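PDB 6LXU: L-methionine gamma-lyase from Fusobacterium nucleatum subsp. nucleatum, which is a tetrameric pyridoxal-phosphate-dependent enzyme of the Cys/Met metabolism family, with the cofactor joined to a lysine as a modified residue. Local coordinates for residues G91-T96 with I185-F190; T112-T117 with P159-L164; V167-L172 with Y194-L199; T189-Y194 with K306-F311. One frame throughout, in Å; residues are numbered along the deposited sequence.

In the fold
Three of the four contacts use the run 185-199 as it leaves the large mixed sheet; interaction 2 reaches it through F190. Interaction 1 sets the end of strand 183-187 against helix 89-100 and holds D187, close to the pyridine nitrogen of the cofactor-bearing residue at position 212. Interaction 2, centred about 13 Å from the centre of interaction 1, joins segments at neighbouring strand ends; F190 CZ touches N161 OD1 at 3.5 Å. Interaction 3 lies on another side of the same strand, V186 CG2 meeting L169 CD2 at 3.8 Å. Its centre is about 8 Å from that of interaction 4, and a probable backbone bond from K309 N to M195 O (2.8 Å) ties the two.

Interaction 1: G91-T96 with I185-F190; sequences GAISST and IVDNTF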
loop_
_atom_site.group_PDB
_atom_site.type_symbol
_atom_site.label_atom_id
_atom_site.label_comp_id
_atom_site.label_asym_id
_atom_site.label_seq_id
_atom_site.Cartn_x
_atom_site.Cartn_y
_atom_site.Cartn_z
ATOM N N GLY A 91 10.467 13.405 -14.217
ATOM C CA GLY A 91 11.388 13.614 -13.113
ATOM C C GLY A 91 12.803 13.134 -13.397
ATOM O O GLY A 91 13.777 13.795 -13.023
ATOM N N ALA A 92 12.926 11.964 -14.028
ATOM C CA ALA A 92 14.233 11.449 -14.430
ATOM C C ALA A 92 14.890 12.369 -15.454
ATOM O O ALA A 92 16.078 12.711 -15.326
ATOM C CB ALA A 92 14.083 10.042 -14.988
ATOM N N ILE A 93 14.122 12.765 -16.466
ATOM C CA ILE A 93 14.632 13.612 -17.551
ATOM C C ILE A 93 15.041 14.992 -17.040
ATOM O O ILE A 93 16.184 15.446 -17.274
ATOM C CB ILE A 93 13.586 13.702 -18.677
ATOM C CG1 ILE A 93 13.462 12.339 -19.385
ATOM C CG2 ILE A 93 13.921 14.786 -19.702
ATOM C CD1 ILE A 93 12.157 12.177 -20.141
ATOM N N SER A 94 14.138 15.657 -16.320
ATOM C CA SER A 94 14.418 17.000 -15.817
ATOM C C SER A 94 15.536 16.994 -14.785
ATOM O O SER A 94 16.416 17.862 -14.818
ATOM C CB SER A 94 13.155 17.681 -15.276
ATOM O OG SER A 94 12.610 16.988 -14.168
ATOM N N SER A 95 15.538 16.039 -13.857
ATOM C CA SER A 95 16.598 16.003 -12.859
ATOM C C SER A 95 17.963 15.898 -13.525
ATOM O O SER A 95 18.925 16.535 -13.102
ATOM C CB SER A 95 16.452 14.829 -11.914
ATOM O OG SER A 95 15.276 14.910 -11.107
ATOM N N THR A 96 18.037 15.074 -14.564
ATOM C CA THR A 96 19.274 14.916 -15.329
ATOM C C THR A 96 19.676 16.225 -16.010
ATOM O O THR A 96 20.821 16.679 -15.867
ATOM C CB THR A 96 19.119 13.779 -16.359
ATOM O OG1 THR A 96 18.888 12.547 -15.662
ATOM C CG2 THR A 96 20.377 13.636 -17.198
ATOM N N ILE A 185 22.413 11.609 -24.058
ATOM C CA ILE A 185 21.327 11.143 -23.185
ATOM C C ILE A 185 20.303 10.490 -24.084
ATOM O O ILE A 185 19.891 11.087 -25.072
ATOM C CB ILE A 185 20.691 12.316 -22.399
ATOM C CG1 ILE A 185 21.769 13.059 -21.607
ATOM C CG2 ILE A 185 19.577 11.803 -21.497
ATOM C CD1 ILE A 185 21.288 14.289 -20.875
ATOM N N VAL A 186 19.874 9.272 -23.739
ATOM C CA VAL A 186 18.872 8.551 -24.521
ATOM C C VAL A 186 17.687 8.161 -23.651
ATOM O O VAL A 186 17.858 7.550 -22.600
ATOM C CB VAL A 186 19.465 7.288 -25.173
ATOM C CG1 VAL A 186 18.394 6.447 -25.852
ATOM C CG2 VAL A 186 20.523 7.699 -26.169
ATOM N N ASP A 187 16.502 8.477 -24.148
ATOM C CA ASP A 187 15.244 7.991 -23.572
ATOM C C ASP A 187 14.958 6.625 -24.178
ATOM O O ASP A 187 14.567 6.520 -25.334
ATOM C CB ASP A 187 14.145 9.015 -23.851
ATOM C CG ASP A 187 12.794 8.629 -23.281
ATOM O OD1 ASP A 187 12.601 7.438 -22.953
ATOM O OD2 ASP A 187 11.919 9.528 -23.192
ATOM N N ASN A 188 15.198 5.584 -23.372
ATOM C CA ASN A 188 15.093 4.184 -23.789
ATOM C C ASN A 188 13.766 3.540 -23.369
ATOM O O ASN A 188 13.668 2.317 -23.285
ATOM C CB ASN A 188 16.282 3.395 -23.209
ATOM C CG ASN A 188 16.554 2.078 -23.925
ATOM O OD1 ASN A 188 16.405 1.992 -25.145
ATOM N ND2 ASN A 188 16.971 1.057 -23.166
ATOM N N THR A 189 12.746 4.369 -23.136
ATOM C CA THR A 189 11.447 3.893 -22.646
ATOM C C THR A 189 10.814 2.831 -23.545
ATOM O O THR A 189 10.434 1.765 -23.078
ATOM C CB THR A 189 10.471 5.070 -22.476
ATOM O OG1 THR A 189 10.975 5.972 -21.482
ATOM C CG2 THR A 189 9.101 4.606 -22.037
ATOM N N PHE A 190 10.660 3.147 -24.832
ATOM C CA PHE A 190 9.932 2.253 -25.738
ATOM C C PHE A 190 10.636 0.924 -25.931
ATOM O O PHE A 190 10.008 -0.129 -25.976
ATOM C CB PHE A 190 9.768 2.891 -27.124
ATOM C CG PHE A 190 8.615 3.853 -27.271
ATOM C CD1 PHE A 190 8.013 4.508 -26.188
ATOM C CD2 PHE A 190 8.113 4.092 -28.540
ATOM C CE1 PHE A 190 6.958 5.397 -26.380
ATOM C CE2 PHE A 190 7.062 4.981 -28.742
ATOM C CZ PHE A 190 6.483 5.624 -27.658
#
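T96 and I185 reach toward each other tip to tip, and the methyl T96 CG2 meets the methyl I185 CD1 at 3.8 Å. The same rotamer that directs the methyl to the strand (chi1 -63°) lets OG1 donate to A92 O (2.8 Å), from the face of that carbonyl opposite to T96 N. The second pair is mixed in character. I93 passes D187 at a slant, its terminal CD1 lying 4.0 Å from D187 OD2, an apolar flank for one carboxylate oxygen. The other oxygen, OD1, is gripped twice: T189 N meets it nearly along its C-O bond, closing an Asx turn, while T189 OG1 donates to its syn lone pair at 2.6 Å. Two bonds from one residue should fix the carboxylate's rotation. OD2 lies close to N1 of the modified residue at position 212, consistent with the aspartate that faces the pyridine nitrogen in related PLP enzymes of this fold. Around this core, Y155 of strand 151-157 packs on I93, I185 and D187, V207 and I205 of strand 205-209 touch the helix, and L120 of helix 115-125 closes on I93.

Interaction 2: T112-T117 with P159-L164; sequences TLYGCT and PANPNL
The ring of Y114 and the side-chain amide of N161 are the flat groups that meet here, and they do so at the ring's edge: N161 ND2 lies near the ring plane, 4.4 Å from Y114 CD1. At another part of the rim, T117 OG1 sits in the plane of the ring, 3.6 Å from Y114 CD2. In the aminotransferase-type fold these segments follow the adjacent parallel strands 106-110 and 151-157, the first running into helix 115-125, the second a loop, and chain at strand ends of this kind surrounds the cofactor site in such enzymes. Y114 occupies the N-cap position of helix 115-125, and its backbone N is bonded to E157. With CG anti to the backbone N (chi1 177°), the ring lies alongside the first turn of the helix, which brings T117 OG1 to its edge. Its hydroxyl bonds an MPD molecule, probably from the crystallisation liquor, and weakly R61 of the second subunit. N161 is held from its oxygen side, where OD1 accepts from R376.

Beyond these flat groups, backbone and small groups make the contact. In the conformer described, T112 O lies 3.7 Å from A160 CB and T112 CB as near N161 O, distances that hold for that copy alone. Cis peptide bonds before P159 and before P162 bracket the piece P159-N161 and help set the loop's path. One water spans the gap, donating to L113 O at 3.1 Å, again in one of two conformers, and, weakly, to N161 O at 3.2 Å.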
loop_
_atom_site.group_PDB
_atom_site.type_symbol
_atom_site.label_atom_id
_atom_site.label_comp_id
_atom_site.label_asym_id
_atom_site.label_seq_id
_atom_site.Cartn_x
_atom_site.Cartn_y
_atom_site.Cartn_z
ATOM N N THR A 112 11.086 15.141 -33.166
ATOM C CA THR A 112 10.326 13.963 -32.739
ATOM C C THR A 112 10.873 13.457 -31.420
ATOM O O THR A 112 11.711 12.536 -31.358
ATOM C CB THR A 112 10.387 12.806 -33.734
ATOM O OG1 THR A 112 11.658 12.161 -33.622
ATOM C CG2 THR A 112 10.110 13.283 -35.160
ATOM N N LEU A 113 10.379 14.105 -30.374
ATOM C CA LEU A 113 10.642 13.738 -29.008
ATOM C C LEU A 113 9.312 13.670 -28.320
ATOM O O LEU A 113 8.382 14.415 -28.663
ATOM C CB LEU A 113 11.409 14.822 -28.278
ATOM C CG LEU A 113 12.873 15.089 -28.547
ATOM C CD1 LEU A 113 13.315 16.146 -27.548
ATOM C CD2 LEU A 113 13.706 13.828 -28.440
ATOM N N TYR A 114 9.264 12.853 -27.281
ATOM C CA TYR A 114 8.104 12.772 -26.408
ATOM C C TYR A 114 7.604 14.191 -26.086
ATOM O O TYR A 114 8.399 15.076 -25.780
ATOM C CB TYR A 114 8.502 12.029 -25.138
ATOM C CG TYR A 114 7.397 11.954 -24.142
ATOM C CD1 TYR A 114 6.274 11.181 -24.385
ATOM C CD2 TYR A 114 7.467 12.667 -22.950
ATOM C CE1 TYR A 114 5.245 11.116 -23.471
ATOM C CE2 TYR A 114 6.438 12.616 -22.042
ATOM C CZ TYR A 114 5.337 11.834 -22.298
ATOM O OH TYR A 114 4.321 11.792 -21.381
ATOM N N GLY A 115 6.292 14.402 -26.191
ATOM C CA GLY A 115 5.751 15.749 -26.173
ATOM C C GLY A 115 6.154 16.593 -24.976
ATOM O O GLY A 115 6.507 17.762 -25.120
ATOM N N CYS A 116 6.124 16.014 -23.776
ATOM C CA CYS A 116 6.476 16.801 -22.605
ATOM C C CYS A 116 7.961 17.126 -22.585
ATOM O O CYS A 116 8.361 18.168 -22.064
ATOM C CB CYS A 116 6.067 16.105 -21.314
ATOM S SG CYS A 116 4.294 15.821 -21.180
ATOM N N THR A 117 8.789 16.225 -23.124
ATOM C CA THR A 117 10.212 16.533 -23.259
ATOM C C THR A 117 10.427 17.672 -24.253
ATOM O O THR A 117 11.225 18.563 -23.995
ATOM C CB THR A 117 11.024 15.302 -23.676
ATOM O OG1 THR A 117 10.697 14.221 -22.784
ATOM C CG2 THR A 117 12.521 15.594 -23.620
ATOM N N PRO A 159 12.965 3.805 -30.529
ATOM C CA PRO A 159 12.020 4.397 -31.476
ATOM C C PRO A 159 11.278 5.569 -30.859
ATOM O O PRO A 159 11.140 5.621 -29.636
ATOM C CB PRO A 159 11.052 3.238 -31.777
ATOM C CG PRO A 159 11.753 2.001 -31.331
ATOM C CD PRO A 159 12.580 2.437 -30.161
ATOM N N ALA A 160 10.807 6.499 -31.688
ATOM C CA ALA A 160 10.140 7.719 -31.178
ATOM C C ALA A 160 8.860 8.011 -31.935
ATOM O O ALA A 160 8.841 7.845 -33.170
ATOM C CB ALA A 160 11.070 8.915 -31.291
ATOM N N ASN A 161 7.831 8.492 -31.207
ATOM C CA ASN A 161 6.477 8.868 -31.719
ATOM C C ASN A 161 6.592 9.895 -32.824
ATOM O O ASN A 161 7.575 10.619 -32.832
ATOM C CB ASN A 161 5.626 9.575 -30.632
ATOM C CG ASN A 161 5.254 8.693 -29.449
ATOM O OD1 ASN A 161 4.517 7.702 -29.597
ATOM N ND2 ASN A 161 5.670 9.112 -28.243
ATOM N N PRO A 162 5.613 10.025 -33.739
ATOM C CA PRO A 162 4.382 9.210 -33.836
ATOM C C PRO A 162 4.446 8.081 -34.891
ATOM O O PRO A 162 3.482 7.304 -35.055
ATOM C CB PRO A 162 3.363 10.256 -34.276
ATOM C CG PRO A 162 4.154 11.165 -35.175
ATOM C CD PRO A 162 5.546 11.215 -34.612
ATOM N N ASN A 163 5.568 8.029 -35.598
ATOM C CA ASN A 163 5.826 7.100 -36.685
ATOM C C ASN A 163 6.965 6.129 -36.346
ATOM O O ASN A 163 7.525 5.506 -37.240
ATOM C CB ASN A 163 6.158 7.878 -37.985
ATOM C CG ASN A 163 4.973 8.667 -38.559
ATOM O OD1 ASN A 163 3.809 8.443 -38.229
ATOM N ND2 ASN A 163 5.276 9.550 -39.510
ATOM N N LEU A 164 7.290 5.980 -35.061
ATOM C CA LEU A 164 8.329 5.038 -34.604
ATOM C C LEU A 164 9.654 5.231 -35.352
ATOM O O LEU A 164 10.291 4.287 -35.837
ATOM C CB LEU A 164 7.829 3.591 -34.632
ATOM C CG LEU A 164 6.635 3.392 -33.677
ATOM C CD1 LEU A 164 6.022 2.014 -33.834
ATOM C CD2 LEU A 164 6.995 3.628 -32.218
HETATM O O HOH W 1 6.692 12.934 -30.771
#

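Interaction 3: V167-L172 with Y194-L199; sequences VDLEAL and YMQKPL
One methyl group of L169 carries this contact: CD1 stands 3.9 Å from Q196 CD and 4.0 Å from P198 CG, touching both an amide and a proline ring. The leucine and glutamine side chains cross at about a right angle, and the methyl is nearly equidistant from the amide carbon and from Q196 NE2. Q196 presents its amide there by running out extended, with CG anti to the backbone N (chi1 -175°). The nitrogen of that amide has its own partners, N188 OD1 and T158 O, and two acceptors on NE2 should keep the group from rotating against the leucine.

Seen along the chain, L169 is the first residue of helix 169-176, the connection of a beta-alpha-beta crossover between the neighbouring parallel strands 151-157 and 183-187. Q196 and P198 belong to the chain leaving the second of these strands, with P198 beginning a 3-10 turn.

The helix start that positions L169 is capped by D168. Its OD1 accepts from A171 N at 3.0 Å along a nearly straight bond (167°), although the donor stands well above the carboxylate plane. Q307 supports the same turn from outside, its amide oxygen taking L169 N and its amide nitrogen bonding V167 O. Further out, K197 turns away from the helix and forms a salt bridge with E79.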
loop_
_atom_site.group_PDB
_atom_site.type_symbol
_atom_site.label_atom_id
_atom_site.label_comp_id
_atom_site.label_asym_id
_atom_site.label_seq_id
_atom_site.Cartn_x
_atom_site.Cartn_y
_atom_site.Cartn_z
ATOM N N VAL A 167 16.713 6.124 -34.974
ATOM C CA VAL A 167 17.980 6.849 -35.168
ATOM C C VAL A 167 19.108 5.995 -34.614
ATOM O O VAL A 167 18.901 5.153 -33.738
ATOM C CB VAL A 167 17.969 8.278 -34.576
ATOM C CG1 VAL A 167 16.757 9.056 -35.084
ATOM C CG2 VAL A 167 18.007 8.273 -33.063
ATOM N N ASP A 168 20.310 6.207 -35.160
ATOM C CA ASP A 168 21.453 5.329 -34.913
ATOM C C ASP A 168 22.224 5.814 -33.701
ATOM O O ASP A 168 22.999 6.774 -33.789
ATOM C CB ASP A 168 22.347 5.306 -36.157
ATOM C CG ASP A 168 23.416 4.227 -36.114
ATOM O OD1 ASP A 168 23.993 3.996 -35.041
ATOM O OD2 ASP A 168 23.689 3.638 -37.189
ATOM N N LEU A 169 22.023 5.157 -32.560
ATOM C CA LEU A 169 22.596 5.631 -31.307
ATOM C C LEU A 169 24.120 5.621 -31.305
ATOM O O LEU A 169 24.736 6.549 -30.800
ATOM C CB LEU A 169 22.062 4.813 -30.146
ATOM C CG LEU A 169 20.548 4.937 -29.908
ATOM C CD1 LEU A 169 20.169 4.073 -28.716
ATOM C CD2 LEU A 169 20.158 6.388 -29.665
ATOM N N GLU A 170 24.711 4.540 -31.811
ATOM C CA GLU A 170 26.174 4.450 -31.835
ATOM C C GLU A 170 26.786 5.541 -32.719
ATOM O O GLU A 170 27.751 6.206 -32.327
ATOM C CB GLU A 170 26.620 3.074 -32.298
ATOM C CG GLU A 170 28.135 2.926 -32.267
ATOM C CD GLU A 170 28.655 1.603 -32.751
ATOM O OE1 GLU A 170 27.881 0.650 -32.963
ATOM O OE2 GLU A 170 29.911 1.544 -32.948
ATOM N N ALA A 171 26.220 5.722 -33.890
ATOM C CA ALA A 171 26.739 6.709 -34.836
ATOM C C ALA A 171 26.576 8.128 -34.312
ATOM O O ALA A 171 27.512 8.943 -34.365
ATOM C CB ALA A 171 26.050 6.566 -36.171
ATOM N N LEU A 172 25.400 8.423 -33.745
ATOM C CA LEU A 172 25.156 9.752 -33.196
ATOM C C LEU A 172 26.040 10.042 -31.999
ATOM O O LEU A 172 26.490 11.171 -31.815
ATOM C CB LEU A 172 23.676 9.906 -32.819
ATOM C CG LEU A 172 22.737 9.999 -34.015
ATOM C CD1 LEU A 172 21.298 9.716 -33.615
ATOM C CD2 LEU A 172 22.851 11.373 -34.659
ATOM N N TYR A 194 15.364 -4.894 -22.504
ATOM C CA TYR A 194 15.131 -6.157 -23.216
ATOM C C TYR A 194 15.538 -6.058 -24.682
ATOM O O TYR A 194 15.986 -7.060 -25.258
ATOM C CB TYR A 194 13.653 -6.559 -23.081
ATOM C CG TYR A 194 13.234 -7.822 -23.784
ATOM C CD1 TYR A 194 13.341 -9.047 -23.142
ATOM C CD2 TYR A 194 12.667 -7.795 -25.043
ATOM C CE1 TYR A 194 12.928 -10.219 -23.733
ATOM C CE2 TYR A 194 12.271 -8.972 -25.675
ATOM C CZ TYR A 194 12.423 -10.175 -25.007
ATOM O OH TYR A 194 12.023 -11.358 -25.587
ATOM N N MET A 195 15.372 -4.892 -25.295
ATOM C CA MET A 195 15.687 -4.723 -26.713
ATOM C C MET A 195 16.944 -3.929 -26.995
ATOM O O MET A 195 17.599 -4.194 -28.012
ATOM C CB MET A 195 14.528 -4.064 -27.451
ATOM C CG MET A 195 13.309 -4.951 -27.469
ATOM S SD MET A 195 11.850 -4.201 -28.189
ATOM C CE MET A 195 10.761 -4.175 -26.768
ATOM N N GLN A 196 17.286 -2.948 -26.168
ATOM C CA GLN A 196 18.307 -1.972 -26.536
ATOM C C GLN A 196 19.017 -1.536 -25.278
ATOM O O GLN A 196 18.356 -1.265 -24.270
ATOM C CB GLN A 196 17.577 -0.797 -27.180
ATOM C CG GLN A 196 18.403 0.317 -27.774
ATOM C CD GLN A 196 17.533 1.242 -28.606
ATOM O OE1 GLN A 196 17.472 1.120 -29.829
ATOM N NE2 GLN A 196 16.822 2.152 -27.944
ATOM N N LYS A 197 20.354 -1.481 -25.321
ATOM C CA LYS A 197 21.166 -1.072 -24.182
ATOM C C LYS A 197 22.099 0.055 -24.625
ATOM O O LYS A 197 23.250 -0.181 -25.041
ATOM C CB LYS A 197 21.936 -2.256 -23.590
ATOM C CG LYS A 197 21.017 -3.350 -23.049
ATOM C CD LYS A 197 21.763 -4.328 -22.155
ATOM C CE LYS A 197 20.929 -5.560 -21.835
ATOM N NZ LYS A 197 21.473 -6.323 -20.680
ATOM N N PRO A 198 21.595 1.291 -24.598
ATOM C CA PRO A 198 22.348 2.398 -25.178
ATOM C C PRO A 198 23.745 2.600 -24.595
ATOM O O PRO A 198 24.651 3.052 -25.332
ATOM C CB PRO A 198 21.439 3.612 -24.916
ATOM C CG PRO A 198 20.059 3.037 -24.863
ATOM C CD PRO A 198 20.239 1.719 -24.182
ATOM N N LEU A 199 23.952 2.293 -23.324
ATOM C CA LEU A 199 25.279 2.496 -22.738
ATOM C C LEU A 199 26.333 1.637 -23.430
ATOM O O LEU A 199 27.495 2.053 -23.541
ATOM C CB LEU A 199 25.265 2.201 -21.239
ATOM C CG LEU A 199 24.307 3.068 -20.410
ATOM C CD1 LEU A 199 24.361 2.644 -18.959
ATOM C CD2 LEU A 199 24.597 4.559 -20.536
#

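Interaction 4: T189-Y194 with K306-F311; sequences TFATPY and KQMKDF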
loop_
_atom_site.group_PDB
_atom_site.type_symbol
_atom_site.label_atom_id
_atom_site.label_comp_id
_atom_site.label_asym_id
_atom_site.label_seq_id
_atom_site.Cartn_x
_atom_site.Cartn_y
_atom_site.Cartn_z
ATOM N N THR A 189 12.746 4.369 -23.136
ATOM C CA THR A 189 11.447 3.893 -22.646
ATOM C C THR A 189 10.814 2.831 -23.545
ATOM O O THR A 189 10.434 1.765 -23.078
ATOM C CB THR A 189 10.471 5.070 -22.476
ATOM O OG1 THR A 189 10.975 5.972 -21.482
ATOM C CG2 THR A 189 9.101 4.606 -22.037
ATOM N N PHE A 190 10.660 3.147 -24.832
ATOM C CA PHE A 190 9.932 2.253 -25.738
ATOM C C PHE A 190 10.636 0.924 -25.931
ATOM O O PHE A 190 10.008 -0.129 -25.976
ATOM C CB PHE A 190 9.768 2.891 -27.124
ATOM C CG PHE A 190 8.615 3.853 -27.271
ATOM C CD1 PHE A 190 8.013 4.508 -26.188
ATOM C CD2 PHE A 190 8.113 4.092 -28.540
ATOM C CE1 PHE A 190 6.958 5.397 -26.380
ATOM C CE2 PHE A 190 7.062 4.981 -28.742
ATOM C CZ PHE A 190 6.483 5.624 -27.658
ATOM N N ALA A 191 11.959 0.979 -26.109
ATOM C CA ALA A 191 12.717 -0.226 -26.419
ATOM C C ALA A 191 12.928 -1.096 -25.193
ATOM O O ALA A 191 12.827 -2.323 -25.274
ATOM C CB ALA A 191 14.054 0.132 -27.041
ATOM N N THR A 192 13.239 -0.452 -24.067
ATOM C CA THR A 192 13.569 -1.113 -22.802
ATOM C C THR A 192 14.914 -1.830 -22.902
ATOM O O THR A 192 15.385 -2.116 -24.012
ATOM C CB THR A 192 12.507 -2.138 -22.310
ATOM O OG1 THR A 192 12.753 -3.433 -22.895
ATOM C CG2 THR A 192 11.073 -1.705 -22.583
ATOM N N PRO A 193 15.513 -2.189 -21.759
ATOM C CA PRO A 193 16.756 -2.974 -21.849
ATOM C C PRO A 193 16.588 -4.398 -22.356
ATOM O O PRO A 193 17.604 -5.053 -22.639
ATOM C CB PRO A 193 17.313 -2.942 -20.428
ATOM C CG PRO A 193 16.162 -2.598 -19.571
ATOM C CD PRO A 193 15.256 -1.731 -20.381
ATOM N N TYR A 194 15.364 -4.894 -22.504
ATOM C CA TYR A 194 15.131 -6.157 -23.216
ATOM C C TYR A 194 15.538 -6.058 -24.682
ATOM O O TYR A 194 15.986 -7.060 -25.258
ATOM C CB TYR A 194 13.653 -6.559 -23.081
ATOM C CG TYR A 194 13.234 -7.822 -23.784
ATOM C CD1 TYR A 194 13.341 -9.047 -23.142
ATOM C CD2 TYR A 194 12.667 -7.795 -25.043
ATOM C CE1 TYR A 194 12.928 -10.219 -23.733
ATOM C CE2 TYR A 194 12.271 -8.972 -25.675
ATOM C CZ TYR A 194 12.423 -10.175 -25.007
ATOM O OH TYR A 194 12.023 -11.358 -25.587
ATOM N N LYS A 306 20.290 -3.621 -36.187
ATOM C CA LYS A 306 21.598 -3.627 -35.552
ATOM C C LYS A 306 21.565 -3.317 -34.072
ATOM O O LYS A 306 22.386 -3.837 -33.332
ATOM C CB LYS A 306 22.502 -2.586 -36.190
ATOM C CG LYS A 306 23.015 -2.865 -37.590
ATOM C CD LYS A 306 24.050 -3.958 -37.539
ATOM C CE LYS A 306 24.758 -4.139 -38.866
ATOM N NZ LYS A 306 25.832 -5.149 -38.742
ATOM N N GLN A 307 20.678 -2.415 -33.633
ATOM C CA GLN A 307 20.720 -1.941 -32.242
ATOM C C GLN A 307 19.578 -2.443 -31.354
ATOM O O GLN A 307 19.610 -2.176 -30.157
ATOM C CB GLN A 307 20.839 -0.410 -32.191
ATOM C CG GLN A 307 19.568 0.342 -32.518
ATOM C CD GLN A 307 19.735 1.845 -32.663
ATOM O OE1 GLN A 307 20.848 2.392 -32.671
ATOM N NE2 GLN A 307 18.609 2.536 -32.807
ATOM N N MET A 308 18.618 -3.169 -31.928
ATOM C CA MET A 308 17.477 -3.691 -31.170
ATOM C C MET A 308 17.433 -5.207 -31.288
ATOM O O MET A 308 17.482 -5.749 -32.397
ATOM C CB MET A 308 16.150 -3.141 -31.685
ATOM C CG MET A 308 16.059 -1.624 -31.697
ATOM S SD MET A 308 14.451 -1.018 -32.243
ATOM C CE MET A 308 13.391 -1.390 -30.850
ATOM N N LYS A 309 17.295 -5.893 -30.163
ATOM C CA LYS A 309 17.182 -7.354 -30.160
ATOM C C LYS A 309 15.820 -7.837 -30.619
ATOM O O LYS A 309 15.693 -8.975 -31.066
ATOM C CB LYS A 309 17.480 -7.908 -28.773
ATOM C CG LYS A 309 18.903 -7.651 -28.316
ATOM C CD LYS A 309 19.097 -8.250 -26.937
ATOM C CE LYS A 309 20.477 -7.995 -26.369
ATOM N NZ LYS A 309 20.616 -8.585 -25.008
ATOM N N ASP A 310 14.802 -6.993 -30.461
ATOM C CA ASP A 310 13.483 -7.233 -31.035
ATOM C C ASP A 310 12.934 -5.853 -31.360
ATOM O O ASP A 310 13.504 -4.844 -30.948
ATOM C CB ASP A 310 12.586 -8.020 -30.065
ATOM C CG ASP A 310 11.486 -8.804 -30.765
ATOM O OD1 ASP A 310 11.150 -8.478 -31.928
ATOM O OD2 ASP A 310 10.966 -9.757 -30.157
ATOM N N PHE A 311 11.835 -5.815 -32.107
ATOM C CA PHE A 311 11.401 -4.586 -32.762
ATOM C C PHE A 311 10.277 -3.845 -32.050
ATOM O O PHE A 311 9.781 -2.849 -32.562
ATOM C CB PHE A 311 11.002 -4.885 -34.209
ATOM C CG PHE A 311 12.155 -5.337 -35.071
ATOM C CD1 PHE A 311 13.131 -4.442 -35.475
ATOM C CD2 PHE A 311 12.233 -6.653 -35.520
ATOM C CE1 PHE A 311 14.178 -4.848 -36.301
ATOM C CE2 PHE A 311 13.279 -7.066 -36.344
ATOM C CZ PHE A 311 14.250 -6.164 -36.730
HETATM O O HOH W 2 18.528 -7.743 -23.089
HETATM O O HOH W 3 11.211 -11.246 -28.086
#
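D310 OD2 has two partners: a water that donates at 2.6 Å, and R275, in a salt bridge. The same water lies in the plane of the Y194 ring, at its edge, 2.6 Å from Y194 OH, which makes it the link between phenol and carboxylate. The other oxygen, D310 OD1, accepts from F311 N on its anti side, so both carboxylate oxygens are engaged and the group is probably well fixed, with the arginine favouring its charged form.

A second water joins the segments at K309, whose side chain is exposed. K309 NZ donates to it (3.0 Å), and it donates in turn to P193 O. To get there the lysine runs fully extended beyond CG, laying K309 CD 3.7 Å from Y194 O. The buried part of the contact is apolar: M308, the first residue to leave the helical conformation after helix 301-307, bends at chi3 (73°) and brings CE to within 4.2 Å of A191 CB. Between these points the chain is turned by T192, whose OG1 donates to A191 O at 2.6 Å and accepts from Y194 N, an ST turn leading into the weakly bonded helix 192-195. M267 and E268 of helix 263-282 pack on Y194 and C271 of that helix on D310, while L77 and E78 of helix 65-78 lie against P193.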